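Local atomic coordinates of purine-binding protein BAB2_0673 (Brucella melitensis biovar Abortus, PDB entry 3S99), a protein that binds adenine and probably other purines such as guanine, and may serve an ABC-type uptake system for these bases. Residues D253-Y258 / E282-M287; R136-V141 / K299-T304; I167-L172 / L313-G318; A144-K149 / N292-V297; V29-I34 / Q48-L53. One frame throughout, in Å; residues are numbered along the deposited sequence.

Contact 1: residues D253-Y258 / E282-M287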
# COMPACT_ATOMS: atom_id res chain seq x y z
N ASP A 253 2.59 -4.94 -4.41
CA ASP A 253 3.09 -5.33 -3.10
C ASP A 253 3.57 -6.77 -3.23
O ASP A 253 2.75 -7.64 -3.53
CB ASP A 253 1.96 -5.29 -2.08
CG ASP A 253 1.38 -3.91 -1.91
OD1 ASP A 253 2.08 -2.93 -2.22
OD2 ASP A 253 0.25 -3.80 -1.41
N GLU A 254 4.86 -7.02 -2.99
CA GLU A 254 5.37 -8.40 -3.15
C GLU A 254 5.57 -9.11 -1.79
O GLU A 254 6.66 -9.16 -1.26
CB GLU A 254 6.64 -8.42 -3.99
CG GLU A 254 6.43 -8.04 -5.47
CD GLU A 254 5.64 -9.10 -6.28
OE1 GLU A 254 5.64 -10.31 -5.95
OE2 GLU A 254 4.98 -8.68 -7.24
N TRP A 255 4.51 -9.67 -1.25
CA TRP A 255 4.60 -10.24 0.08
C TRP A 255 5.17 -11.66 0.10
O TRP A 255 5.62 -12.14 1.13
CB TRP A 255 3.24 -10.24 0.75
CG TRP A 255 2.47 -8.94 0.73
CD1 TRP A 255 1.31 -8.70 0.06
CD2 TRP A 255 2.78 -7.72 1.43
NE1 TRP A 255 0.86 -7.43 0.32
CE2 TRP A 255 1.77 -6.81 1.14
CE3 TRP A 255 3.85 -7.31 2.24
CZ2 TRP A 255 1.76 -5.52 1.67
CZ3 TRP A 255 3.84 -6.05 2.75
CH2 TRP A 255 2.81 -5.16 2.46
N GLY A 256 5.13 -12.34 -1.04
CA GLY A 256 5.40 -13.79 -1.07
C GLY A 256 6.75 -14.22 -0.53
O GLY A 256 6.82 -15.11 0.31
N PRO A 257 7.83 -13.61 -1.02
CA PRO A 257 9.15 -13.98 -0.50
C PRO A 257 9.27 -13.75 1.00
O PRO A 257 9.86 -14.57 1.70
CB PRO A 257 10.11 -13.09 -1.30
CG PRO A 257 9.36 -12.91 -2.68
CD PRO A 257 7.92 -12.75 -2.23
N TYR A 258 8.66 -12.69 1.51
CA TYR A 258 8.68 -12.40 2.94
C TYR A 258 7.93 -13.48 3.72
O TYR A 258 8.42 -14.03 4.72
CB TYR A 258 8.09 -11.00 3.22
CG TYR A 258 8.12 -10.66 4.70
CD1 TYR A 258 9.32 -10.34 5.32
CD2 TYR A 258 6.98 -10.71 5.48
CE1 TYR A 258 9.40 -10.07 6.67
CE2 TYR A 258 7.04 -10.43 6.87
CZ TYR A 258 8.26 -10.13 7.45
OH TYR A 258 8.39 -9.84 8.78
N GLU A 282 14.81 -3.34 -1.42
CA GLU A 282 14.73 -4.60 -0.72
C GLU A 282 13.77 -5.56 -1.42
O GLU A 282 13.72 -6.73 -1.06
CB GLU A 282 14.26 -4.39 0.72
CG GLU A 282 15.20 -3.53 1.57
CD GLU A 282 14.85 -2.06 1.54
OE1 GLU A 282 14.02 -1.66 0.68
OE2 GLU A 282 15.41 -1.30 2.37
N GLY A 283 12.97 -5.05 -2.35
CA GLY A 283 12.08 -5.87 -3.16
C GLY A 283 10.65 -6.09 -2.68
O GLY A 283 9.96 -6.93 -3.22
N LEU A 284 10.20 -5.31 -1.70
CA LEU A 284 8.90 -5.51 -1.11
C LEU A 284 7.85 -4.75 -1.94
O LEU A 284 6.69 -5.10 -1.94
CB LEU A 284 8.90 -5.06 0.36
CG LEU A 284 7.87 -5.67 1.32
CD1 LEU A 284 7.96 -7.26 1.38
CD2 LEU A 284 8.03 -5.06 2.74
N VAL A 285 8.29 -3.71 -2.63
CA VAL A 285 7.45 -2.92 -3.51
C VAL A 285 8.09 -2.88 -4.90
O VAL A 285 9.30 -2.67 -5.02
CB VAL A 285 7.28 -1.47 -2.93
CG1 VAL A 285 6.57 -0.56 -3.95
CG2 VAL A 285 6.51 -1.55 -1.63
N LYS A 286 7.27 -3.06 -5.93
CA LYS A 286 7.71 -3.01 -7.33
C LYS A 286 6.63 -2.30 -8.17
O LYS A 286 5.46 -2.34 -7.81
CB LYS A 286 7.91 -4.44 -7.88
N MET A 287 7.02 -1.70 -9.30
CA MET A 287 6.01 -1.19 -10.24
C MET A 287 5.54 -2.29 -11.18
O MET A 287 6.34 -3.11 -11.62
CB MET A 287 6.58 -0.04 -11.07
CG MET A 287 7.01 1.18 -10.24
SD MET A 287 5.80 1.77 -9.09
CE MET A 287 4.60 2.40 -10.28
O HOH W 1 9.77 -9.65 -2.22

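Contact 2: residues R136-V141 / K299-T304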
# COMPACT_ATOMS: atom_id res chain seq x y z
N ARG A 136 4.35 5.58 -5.30
CA ARG A 136 3.54 6.75 -5.52
C ARG A 136 4.33 7.84 -6.26
O ARG A 136 3.76 8.59 -7.06
CB ARG A 136 3.07 7.32 -4.20
CG ARG A 136 2.11 6.41 -3.44
CD ARG A 136 0.75 6.45 -4.06
NE ARG A 136 -0.17 5.61 -3.29
CZ ARG A 136 -1.40 5.29 -3.65
NH1 ARG A 136 -1.91 5.69 -4.80
NH2 ARG A 136 -2.13 4.53 -2.84
N TYR A 137 5.62 7.94 -5.97
CA TYR A 137 6.42 8.99 -6.57
C TYR A 137 6.51 8.78 -8.06
O TYR A 137 6.26 9.71 -8.83
CB TYR A 137 7.81 9.05 -5.93
CG TYR A 137 8.62 10.22 -6.38
CD1 TYR A 137 9.49 10.11 -7.46
CD2 TYR A 137 8.55 11.45 -5.71
CE1 TYR A 137 10.26 11.16 -7.86
CE2 TYR A 137 9.33 12.50 -6.09
CZ TYR A 137 10.17 12.35 -7.16
OH TYR A 137 10.93 13.40 -7.57
N VAL A 138 6.82 7.56 -8.47
CA VAL A 138 6.82 7.18 -9.85
C VAL A 138 5.49 7.45 -10.53
O VAL A 138 5.44 7.99 -11.62
CB VAL A 138 7.14 5.67 -10.03
CG1 VAL A 138 7.30 5.37 -11.48
CG2 VAL A 138 8.38 5.26 -9.24
N GLN A 139 4.37 7.10 -9.86
CA GLN A 139 3.07 7.38 -10.45
C GLN A 139 2.84 8.87 -10.62
O GLN A 139 2.15 9.29 -11.55
CB GLN A 139 1.94 6.70 -9.63
CG GLN A 139 2.10 5.19 -9.63
CD GLN A 139 1.00 4.36 -8.99
OE1 GLN A 139 0.87 3.19 -9.34
NE2 GLN A 139 0.24 4.92 -8.03
N GLY A 140 3.35 9.68 -9.71
CA GLY A 140 3.16 11.12 -9.78
C GLY A 140 3.90 11.67 -10.99
O GLY A 140 3.37 12.51 -11.74
N VAL A 141 5.12 11.19 -11.20
CA VAL A 141 5.90 11.57 -12.38
C VAL A 141 5.09 11.25 -13.64
O VAL A 141 4.95 12.09 -14.53
CB VAL A 141 7.26 10.86 -12.41
CG1 VAL A 141 7.96 11.10 -13.75
CG2 VAL A 141 8.13 11.34 -11.22
N LYS A 299 10.34 5.28 -20.33
CA LYS A 299 11.76 5.40 -20.06
C LYS A 299 12.01 6.18 -18.77
O LYS A 299 12.84 5.81 -17.96
CB LYS A 299 12.48 6.06 -21.24
CG LYS A 299 13.96 6.29 -20.99
CD LYS A 299 14.72 6.74 -22.22
CE LYS A 299 15.94 7.56 -21.79
NZ LYS A 299 16.85 7.88 -22.89
N LEU A 300 11.24 7.25 -18.56
CA LEU A 300 11.39 8.08 -17.37
C LEU A 300 10.88 7.37 -16.13
O LEU A 300 11.51 7.44 -15.07
CB LEU A 300 10.70 9.44 -17.57
CG LEU A 300 10.72 10.36 -16.34
CD1 LEU A 300 12.17 10.63 -15.92
CD2 LEU A 300 9.96 11.65 -16.64
N ALA A 301 9.77 6.65 -16.26
CA ALA A 301 9.28 5.83 -15.15
C ALA A 301 10.32 4.80 -14.74
O ALA A 301 10.58 4.63 -13.55
CB ALA A 301 7.96 5.14 -15.53
N GLU A 302 10.89 4.10 -15.72
CA GLU A 302 11.99 3.14 -15.46
C GLU A 302 13.17 3.77 -14.74
O GLU A 302 13.68 3.21 -13.76
CB GLU A 302 12.50 2.53 -16.75
CG GLU A 302 11.54 1.53 -17.37
CD GLU A 302 11.82 1.20 -18.84
OE1 GLU A 302 12.71 1.82 -19.49
OE2 GLU A 302 11.13 0.31 -19.36
N GLU A 303 13.60 4.92 -15.24
CA GLU A 303 14.71 5.65 -14.65
C GLU A 303 14.40 6.08 -13.23
O GLU A 303 15.24 6.02 -12.36
CB GLU A 303 15.05 6.87 -15.49
CG GLU A 303 15.80 6.51 -16.77
CD GLU A 303 15.94 7.66 -17.75
OE1 GLU A 303 15.31 8.74 -17.60
OE2 GLU A 303 16.68 7.46 -18.73
N THR A 304 13.17 6.50 -12.98
CA THR A 304 12.81 6.96 -11.64
C THR A 304 12.80 5.81 -10.63
O THR A 304 13.33 5.95 -9.52
CB THR A 304 11.46 7.63 -11.70
OG1 THR A 304 11.53 8.59 -12.75
CG2 THR A 304 11.12 8.28 -10.36

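Contact 3: residues I167-L172 / L313-G318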
# COMPACT_ATOMS: atom_id res chain seq x y z
N ILE A 167 -0.19 10.35 -0.62
CA ILE A 167 -0.68 11.55 -1.27
C ILE A 167 0.49 12.53 -1.46
O ILE A 167 0.69 13.08 -2.56
CB ILE A 167 -1.81 12.20 -0.44
CG1 ILE A 167 -3.05 11.30 -0.43
CG2 ILE A 167 -2.15 13.59 -0.98
CD1 ILE A 167 -4.18 11.73 0.60
N ASN A 168 1.27 12.72 -0.41
CA ASN A 168 2.39 13.67 -0.46
C ASN A 168 3.43 13.25 -1.45
O ASN A 168 3.90 14.08 -2.23
CB ASN A 168 3.02 13.85 0.91
CG ASN A 168 2.20 14.73 1.82
OD1 ASN A 168 1.49 15.61 1.35
ND2 ASN A 168 2.32 14.50 3.13
N SER A 169 3.81 11.97 -1.43
CA SER A 169 4.77 11.46 -2.39
C SER A 169 4.33 11.58 -3.84
O SER A 169 5.11 11.96 -4.72
CB SER A 169 5.12 10.02 -2.09
OG SER A 169 6.18 9.63 -2.92
N PHE A 170 3.07 11.23 -4.10
CA PHE A 170 2.47 11.38 -5.42
C PHE A 170 2.56 12.82 -5.95
O PHE A 170 2.98 13.06 -7.09
CB PHE A 170 1.03 10.88 -5.37
CG PHE A 170 0.29 10.98 -6.68
CD1 PHE A 170 0.53 10.08 -7.70
CD2 PHE A 170 -0.68 11.97 -6.86
CE1 PHE A 170 -0.16 10.18 -8.90
CE2 PHE A 170 -1.36 12.07 -8.08
CZ PHE A 170 -1.12 11.17 -9.08
N MET A 171 2.22 13.78 -5.08
CA MET A 171 2.27 15.18 -5.43
C MET A 171 3.73 15.62 -5.72
O MET A 171 3.99 16.34 -6.72
CB MET A 171 1.65 16.02 -4.28
CG MET A 171 1.54 17.51 -4.53
SD MET A 171 0.52 18.03 -5.98
CE MET A 171 -0.76 16.79 -5.88
N LEU A 172 4.67 15.22 -4.87
CA LEU A 172 6.07 15.60 -5.07
C LEU A 172 6.58 15.05 -6.41
O LEU A 172 7.30 15.76 -7.13
CB LEU A 172 6.97 15.10 -3.92
CG LEU A 172 6.73 15.80 -2.56
CD1 LEU A 172 7.45 15.09 -1.40
CD2 LEU A 172 7.21 17.24 -2.62
N LEU A 313 17.42 8.18 -5.06
CA LEU A 313 16.27 9.06 -4.94
C LEU A 313 15.43 8.63 -3.75
O LEU A 313 15.04 7.47 -3.65
CB LEU A 313 15.39 9.02 -6.19
CG LEU A 313 14.13 9.89 -6.20
CD1 LEU A 313 14.47 11.39 -5.97
CD2 LEU A 313 13.46 9.69 -7.55
N ASN A 314 15.20 9.59 -2.85
CA ASN A 314 14.23 9.47 -1.80
C ASN A 314 13.22 10.58 -1.99
O ASN A 314 13.55 11.75 -1.79
CB ASN A 314 14.90 9.54 -0.43
CG ASN A 314 15.82 8.35 -0.18
OD1 ASN A 314 17.05 8.50 -0.12
ND2 ASN A 314 15.24 7.17 -0.05
N PRO A 315 11.99 10.22 -2.38
CA PRO A 315 10.90 11.15 -2.57
C PRO A 315 10.85 12.25 -1.53
O PRO A 315 10.67 13.41 -1.90
CB PRO A 315 9.65 10.25 -2.45
CG PRO A 315 10.09 8.98 -3.01
CD PRO A 315 11.54 8.83 -2.55
N PHE A 316 11.02 11.92 -0.25
CA PHE A 316 10.98 12.94 0.80
C PHE A 316 12.36 13.53 1.09
O PHE A 316 12.93 13.31 2.14
CB PHE A 316 10.35 12.38 2.05
CG PHE A 316 8.90 11.96 1.84
CD1 PHE A 316 7.93 12.90 1.48
CD2 PHE A 316 8.53 10.64 1.97
CE1 PHE A 316 6.64 12.51 1.29
CE2 PHE A 316 7.21 10.26 1.78
CZ PHE A 316 6.28 11.21 1.45
N THR A 317 12.85 14.30 0.12
CA THR A 317 14.14 15.01 0.19
C THR A 317 13.89 16.46 -0.22
O THR A 317 13.35 16.70 -1.29
CB THR A 317 15.17 14.40 -0.77
OG1 THR A 317 15.33 13.01 -0.46
CG2 THR A 317 16.56 15.13 -0.66
N GLY A 318 14.29 17.39 0.63
CA GLY A 318 14.05 18.82 0.41
C GLY A 318 14.70 19.41 -0.84
O GLY A 318 15.51 18.75 -1.50

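Contact 4: residues A144-K149 / N292-V297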
# COMPACT_ATOMS: atom_id res chain seq x y z
N ALA A 144 1.94 13.51 -14.10
CA ALA A 144 2.28 14.85 -14.59
C ALA A 144 2.67 14.88 -16.07
O ALA A 144 2.39 15.86 -16.76
CB ALA A 144 3.34 15.47 -13.74
N LYS A 145 3.32 13.82 -16.57
CA LYS A 145 3.54 13.69 -18.01
C LYS A 145 2.28 13.40 -18.78
O LYS A 145 2.17 13.89 -19.89
CB LYS A 145 4.59 12.64 -18.36
CG LYS A 145 5.98 12.95 -17.85
CD LYS A 145 6.56 14.17 -18.53
CE LYS A 145 8.05 14.35 -18.25
NZ LYS A 145 8.54 15.69 -18.73
N MET A 146 1.33 12.63 -18.22
CA MET A 146 0.17 12.21 -18.98
C MET A 146 -1.03 13.19 -18.93
O MET A 146 -1.74 13.37 -19.93
CB MET A 146 -0.30 10.83 -18.50
CG MET A 146 0.72 9.67 -18.72
SD MET A 146 1.17 9.37 -20.45
CE MET A 146 -0.45 8.93 -21.10
N SER A 147 -1.27 13.79 -17.78
CA SER A 147 -2.47 14.59 -17.60
C SER A 147 -2.31 15.91 -18.37
O SER A 147 -1.44 16.70 -18.05
CB SER A 147 -2.70 14.88 -16.12
OG SER A 147 -3.73 15.81 -15.93
N LYS A 148 -3.17 16.15 -19.34
CA LYS A 148 -3.15 17.41 -20.08
C LYS A 148 -3.67 18.58 -19.22
O LYS A 148 -3.19 19.69 -19.34
CB LYS A 148 -3.96 17.26 -21.37
CG LYS A 148 -3.40 16.18 -22.32
CD LYS A 148 -4.49 15.63 -23.27
CE LYS A 148 -3.86 15.05 -24.56
NZ LYS A 148 -4.88 14.81 -25.62
N LYS A 149 -4.60 18.30 -18.32
CA LYS A 149 -5.16 19.30 -17.41
C LYS A 149 -4.28 19.56 -16.21
O LYS A 149 -4.38 20.61 -15.56
CB LYS A 149 -6.54 18.85 -16.90
CG LYS A 149 -7.64 18.89 -17.96
CD LYS A 149 -8.97 18.36 -17.39
CE LYS A 149 -10.06 18.44 -18.42
NZ LYS A 149 -11.39 17.87 -17.96
N ASN A 292 0.31 1.81 -21.89
CA ASN A 292 -0.65 2.83 -22.29
C ASN A 292 -0.11 4.23 -22.12
O ASN A 292 -0.83 5.13 -21.68
CB ASN A 292 -1.95 2.67 -21.50
CG ASN A 292 -2.62 1.37 -21.79
OD1 ASN A 292 -2.93 1.08 -22.94
ND2 ASN A 292 -2.84 0.55 -20.76
N MET A 293 1.16 4.42 -22.48
CA MET A 293 1.82 5.72 -22.34
C MET A 293 2.92 5.77 -23.40
O MET A 293 3.31 4.72 -23.90
CB MET A 293 2.39 5.85 -20.92
CG MET A 293 3.61 5.01 -20.68
SD MET A 293 4.36 5.07 -19.05
CE MET A 293 3.02 4.28 -18.11
N PRO A 294 3.38 6.99 -23.77
CA PRO A 294 4.47 7.07 -24.75
C PRO A 294 5.79 6.47 -24.26
O PRO A 294 6.03 6.39 -23.05
CB PRO A 294 4.60 8.58 -25.02
CG PRO A 294 3.28 9.16 -24.62
CD PRO A 294 2.80 8.32 -23.49
N ASP A 295 6.63 6.03 -25.19
CA ASP A 295 7.90 5.41 -24.84
C ASP A 295 8.81 6.27 -23.94
O ASP A 295 9.58 5.72 -23.14
CB ASP A 295 8.68 5.01 -26.10
CG ASP A 295 8.12 3.77 -26.77
OD1 ASP A 295 7.16 3.16 -26.23
OD2 ASP A 295 8.64 3.40 -27.84
N ASP A 296 8.75 7.59 -24.09
CA ASP A 296 9.62 8.45 -23.28
C ASP A 296 9.13 8.52 -21.86
O ASP A 296 9.93 8.71 -20.95
CB ASP A 296 9.80 9.86 -23.86
CG ASP A 296 8.53 10.68 -23.79
OD1 ASP A 296 8.36 11.47 -22.83
OD2 ASP A 296 7.69 10.51 -24.69
N VAL A 297 7.82 8.37 -21.67
CA VAL A 297 7.24 8.37 -20.32
C VAL A 297 7.59 7.05 -19.61
O VAL A 297 7.95 7.06 -18.42
CB VAL A 297 5.75 8.63 -20.33
CG1 VAL A 297 5.21 8.68 -18.88
CG2 VAL A 297 5.46 9.94 -21.02

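Contact 5: residues V29-I34 / Q48-L53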
# COMPACT_ATOMS: atom_id res chain seq x y z
N VAL A 29 -0.31 -22.14 9.42
CA VAL A 29 -0.11 -20.72 9.22
C VAL A 29 -1.47 -20.07 8.96
O VAL A 29 -2.19 -20.50 8.08
CB VAL A 29 0.90 -20.43 8.04
CG1 VAL A 29 1.03 -18.93 7.78
CG2 VAL A 29 2.31 -21.04 8.30
N GLY A 30 -1.82 -19.03 9.70
CA GLY A 30 -3.09 -18.32 9.49
C GLY A 30 -2.97 -16.90 9.00
O GLY A 30 -1.96 -16.23 9.23
N PHE A 31 -4.05 -16.45 8.34
CA PHE A 31 -4.13 -15.13 7.74
C PHE A 31 -5.48 -14.51 8.09
O PHE A 31 -6.53 -15.19 8.04
CB PHE A 31 -3.99 -15.18 6.21
CG PHE A 31 -2.67 -15.66 5.74
CD1 PHE A 31 -1.68 -14.73 5.34
CD2 PHE A 31 -2.37 -17.02 5.72
CE1 PHE A 31 -0.43 -15.17 4.93
CE2 PHE A 31 -1.12 -17.46 5.30
CZ PHE A 31 -0.15 -16.53 4.89
N ILE A 32 -5.44 -13.23 8.46
CA ILE A 32 -6.63 -12.41 8.67
C ILE A 32 -6.66 -11.30 7.62
O ILE A 32 -5.71 -10.50 7.55
CB ILE A 32 -6.60 -11.77 10.07
CG1 ILE A 32 -6.50 -12.85 11.15
CG2 ILE A 32 -7.86 -10.93 10.27
CD1 ILE A 32 -7.72 -13.76 11.23
N TYR A 33 -7.73 -11.23 6.81
CA TYR A 33 -7.84 -10.21 5.78
C TYR A 33 -8.97 -9.22 6.15
O TYR A 33 -10.00 -9.61 6.63
CB TYR A 33 -8.17 -10.81 4.42
CG TYR A 33 -7.24 -11.88 3.89
CD1 TYR A 33 -5.86 -11.83 4.10
CD2 TYR A 33 -7.74 -12.91 3.12
CE1 TYR A 33 -5.01 -12.82 3.59
CE2 TYR A 33 -6.88 -13.91 2.59
CZ TYR A 33 -5.53 -13.83 2.83
OH TYR A 33 -4.72 -14.80 2.33
N ILE A 34 -8.76 -7.94 5.86
CA ILE A 34 -9.76 -6.90 6.09
C ILE A 34 -10.82 -6.92 4.96
O ILE A 34 -11.94 -6.47 5.15
CB ILE A 34 -9.07 -5.52 6.21
CG1 ILE A 34 -10.07 -4.43 6.65
CG2 ILE A 34 -8.42 -5.11 4.87
CD1 ILE A 34 -10.16 -4.24 8.11
N GLN A 48 -2.67 -14.04 -2.84
CA GLN A 48 -1.78 -14.59 -3.88
C GLN A 48 -0.42 -14.92 -3.26
O GLN A 48 0.24 -15.84 -3.69
CB GLN A 48 -1.62 -13.64 -5.08
CG GLN A 48 -2.89 -13.44 -5.85
CD GLN A 48 -3.24 -14.65 -6.67
OE1 GLN A 48 -4.11 -15.44 -6.30
NE2 GLN A 48 -2.56 -14.81 -7.77
N ALA A 49 -0.02 -14.16 -2.25
CA ALA A 49 1.24 -14.42 -1.52
C ALA A 49 1.07 -15.63 -0.59
O ALA A 49 1.99 -16.47 -0.44
CB ALA A 49 1.67 -13.16 -0.75
N ARG A 50 -0.12 -15.79 -0.01
CA ARG A 50 -0.40 -17.04 0.70
C ARG A 50 -0.22 -18.24 -0.24
O ARG A 50 0.39 -19.23 0.13
CB ARG A 50 -1.81 -17.06 1.26
CG ARG A 50 -2.16 -18.26 2.09
CD ARG A 50 -3.66 -18.29 2.49
NE ARG A 50 -4.52 -18.29 1.29
CZ ARG A 50 -4.72 -19.33 0.48
NH1 ARG A 50 -4.18 -20.52 0.72
NH2 ARG A 50 -5.50 -19.17 -0.59
N LYS A 51 -0.78 -18.14 -1.44
CA LYS A 51 -0.64 -19.21 -2.44
C LYS A 51 0.80 -19.49 -2.86
O LYS A 51 1.16 -20.64 -3.08
CB LYS A 51 -1.49 -18.88 -3.67
CG LYS A 51 -2.98 -18.99 -3.40
CD LYS A 51 -3.77 -18.53 -4.64
CE LYS A 51 -5.25 -18.86 -4.54
NZ LYS A 51 -5.94 -18.23 -5.70
N GLU A 52 1.62 -18.44 -2.94
CA GLU A 52 3.06 -18.59 -3.20
C GLU A 52 3.73 -19.38 -2.07
O GLU A 52 4.53 -20.30 -2.32
CB GLU A 52 3.72 -17.23 -3.39
CG GLU A 52 3.33 -16.61 -4.71
CD GLU A 52 3.79 -15.16 -4.92
OE1 GLU A 52 4.55 -14.61 -4.13
OE2 GLU A 52 3.38 -14.57 -5.94
N LEU A 53 3.36 -19.07 -0.84
CA LEU A 53 3.82 -19.84 0.31
C LEU A 53 3.47 -21.32 0.16
O LEU A 53 4.33 -22.19 0.35
CB LEU A 53 3.22 -19.27 1.60
CG LEU A 53 3.42 -20.04 2.89
CD1 LEU A 53 4.93 -20.16 3.20
CD2 LEU A 53 2.61 -19.34 4.03

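Contact 1: residues D253-Y258 / E282-M287
Glu254 and Leu284 meet where two chain crossings run side by side between the lobes, an arrangement consistent with the hinge of a type I periplasmic-binding-protein fold. Next to them, Asp253, the last residue of strand 247-253, and Val285, the first of strand 285-287, form an antiparallel, non-hydrogen-bonded pair, with CA atoms 5.0 Å apart.

The polar part is carried by the backbone. Glu254 N donates to Leu284 O at 2.9 Å, with a nearly straight N-H...O angle of 170°, although the donor stands 35° out of the carbonyl plane. A water donates to both Glu254 O and Gly283 O, at 3.3 Å and 2.9 Å, and so bridges the chains beside the direct bond.

The apolar part belongs to Leu284. With CG anti to the backbone N (chi1 -156°), its CD1 lies 4.2 Å from Trp255 CE3, approaching the indole obliquely. Asp253 CB sits over one face of that ring; its side chain packs against Trp42, which binds adenine, and lies about 6 Å (nearest atoms) from the bound ligand. The same Leu284 methyl, CD1, reaches Tyr258 CB at 4.2 Å and Glu254 O at 3.5 Å.

Contact 2: residues R136-V141 / K299-T304
Thr304 has its methyl CG2 anti to the backbone N while OG1 sits beside that N (chi1 -51°), which sends the methyl across to Tyr137 and keeps the hydroxyl on its own helix. In Val141, CG1 takes the matching place trans to N (chi1 171°) and meets Leu300.

Thr304 CG2 lies 3.8 Å from Tyr137 CD1 and comes in at the ring edge, in the ring plane, so the methyl abuts the rim of the phenol. The two side chains cross at about a right angle, as do those of Val141 and Leu300, where CG1 of Val141 approaches CD2 of Leu300 to 3.6 Å. To one side of these pairs, Val138 CG1 rests 4.1 Å from Ala301 CB. This is also where the backbones draw nearest, with the CA atoms of Val138 and Ala301 6.0 Å apart.

Helices 132-146 and 295-310 run roughly antiparallel here: the short axes make an angle of 155° and approach to 9.6 Å. Tyr137 also touches Leu172 of helix 161-175, and Leu313 and Pro315 of the loop that follows helix 295-310.

Thr304 OG1 donates to Leu300 O at 2.6 Å, from the face of that carbonyl opposite to the one used by Thr304 N. With its hydroxyl satisfied inside the helix, threonine offers the neighbour only carbon, and the helices are matched by shape rather than by directional bonds.

Contact 3: residues I167-L172 / L313-G318
Phe316, the centre of an inverse gamma turn in the loop after helix 295-310, points its ring at Asn168, Ser169 and Leu172 of helix 161-175.

The tight part lies around this ring. Leu172 CD1 comes 3.6 Å from Phe316 CD1, obliquely to the ring, and the two side chains cross at about a right angle. Asn168 CB touches from another direction, at the ring edge and in its plane, 3.9 Å from Phe316 CE1. Phe316 CZ, the far end of the ring, reaches the helix itself, 3.9 Å from Ser169 N. Having CG beside its own backbone N (chi1 -62°) lets the phenyl extend from the turn to the helix surface. Tyr133 meets the ring as well, their planes about 50° apart.

The loose side is the continuation of the loop. Asn314 and Thr317 are partly exposed and make no contact with the helix; instead Thr317 OG1 donates to Asn314 O at 2.6 Å, bridging the loop across Pro315 and Phe316. Leu172 is partly exposed too, although its CD1 also lies 3.7 Å from Pro315 O.

The buried polar groups of the helix look elsewhere: the Asn168 amide bonds to the backbone of Phe345 and Val347, and Ser169 OG to Tyr133 O. That hydroxyl oxygen therefore meets the loop by van der Waals contact alone, with Ser169 OG 3.6 Å from Pro315 CB.

Contact 4: residues A144-K149 / N292-V297
Met146 and Pro294 point toward each other, the thioether sulfur of one against the ring carbon next to nitrogen in the other: Met146 SD lies 3.6 Å from Pro294 CD. The methionine gets there by folding. Its chain bends at both chi2 and chi3 (-61° each), bringing SD and CE together to the start of the opposing segment.

Against Met293 the orientation differs. The two methionine side chains cross at about a right angle, and contact is made near the root of Met293, whose CB is 3.8 Å from Met146 SD; the rest of Met293 leads away to touch Leu248 and Lys298. Met146 CE, beyond the sulfur, settles 3.9 Å from Asn292 O, a carbonyl whose hydrogen-bond donor is Lys231 NZ.

Lys145 uses only its base. Its CB lies 3.9 Å from CG2 and 4.0 Å from CG1 of Val297, so both valine methyls face the same carbon. The ammonium end bends off toward the surface, where Lys145 NZ is 5.9 Å from Asp296 OD1, a separation at which the opposite charges could attract but do not form a salt bridge.

Two exposed residues, Lys145 and Pro294, stand at the margin, while Val297 is buried. The arrangement is that of helix ends meeting in an antiparallel packing: the last turn of helix 132-146 lies beside the first turn of helix 295-310, with Pro294 at the N-cap position.

Contact 5: residues V29-I34 / Q48-L53
Tyr33 OH and Arg50 NE converge on one oxygen, OD1 of Asp47, the phenol by a hydrogen bond and the guanidinium by a salt bridge. Their shared acceptor explains why the two donors lie side by side: Tyr33 OH is 3.6 Å from Arg50 NE, at the guanidinium edge and in its plane, without a bond between them. The phenol ring and the guanidinium are turned 47° apart. Arg50 NH1 has a separate partner in Thr63 OG1 on strand 61-66, so the carboxylate and the hydroxyl together would fix the rotation of the group.

Strand 27-32 and helix 42-57 are the first two elements of a beta-alpha-beta unit completed by strand 61-66. The local axes of strand 29-32 and helix 48-53 are close to antiparallel, at 174°, and 10.7 Å apart. The strand leads on to Ile34, which touches the bound adenine.

Between strand and helix the aliphatic stem of Arg50 covers Phe31. Arg50 CB sits over the ring face in a CH-pi contact, 4.2 Å from the centroid and 17° off the normal, while Arg50 CG is 3.5 Å from Phe31 CE2 near the rim. CG lies anti to N, which extends the stem toward the sheet before the bend at chi3 turns the guanidinium to Asp47. One turn on, Leu53 CD2 lies at the edge of the same ring, 4.0 Å from Phe31 CZ, and also touches Val29 CG1 at 4.1 Å.

In the fold
Contacts 1, 2, 3 and 5 are buried; contact 4 alone is a surface contact. Contacts 2 and 4 hold the same pair, helices 132-146 and 295-310, with centres 11 Å apart: the first is mid-helix and apolar, the second lies at the helix ends, where a methionine sulfur and the base of a lysine side chain take part. Contact 3 adds helix 161-175 to this group, touching contact 2 through Tyr137 and Ser169. Contact 5 belongs to the other lobe, on the opposite side of the chain's centre, and combines ring packing with charge. Between them contact 1, the one with a direct backbone bond across it, touches contact 5 at Ala49 and contact 2 through Met287.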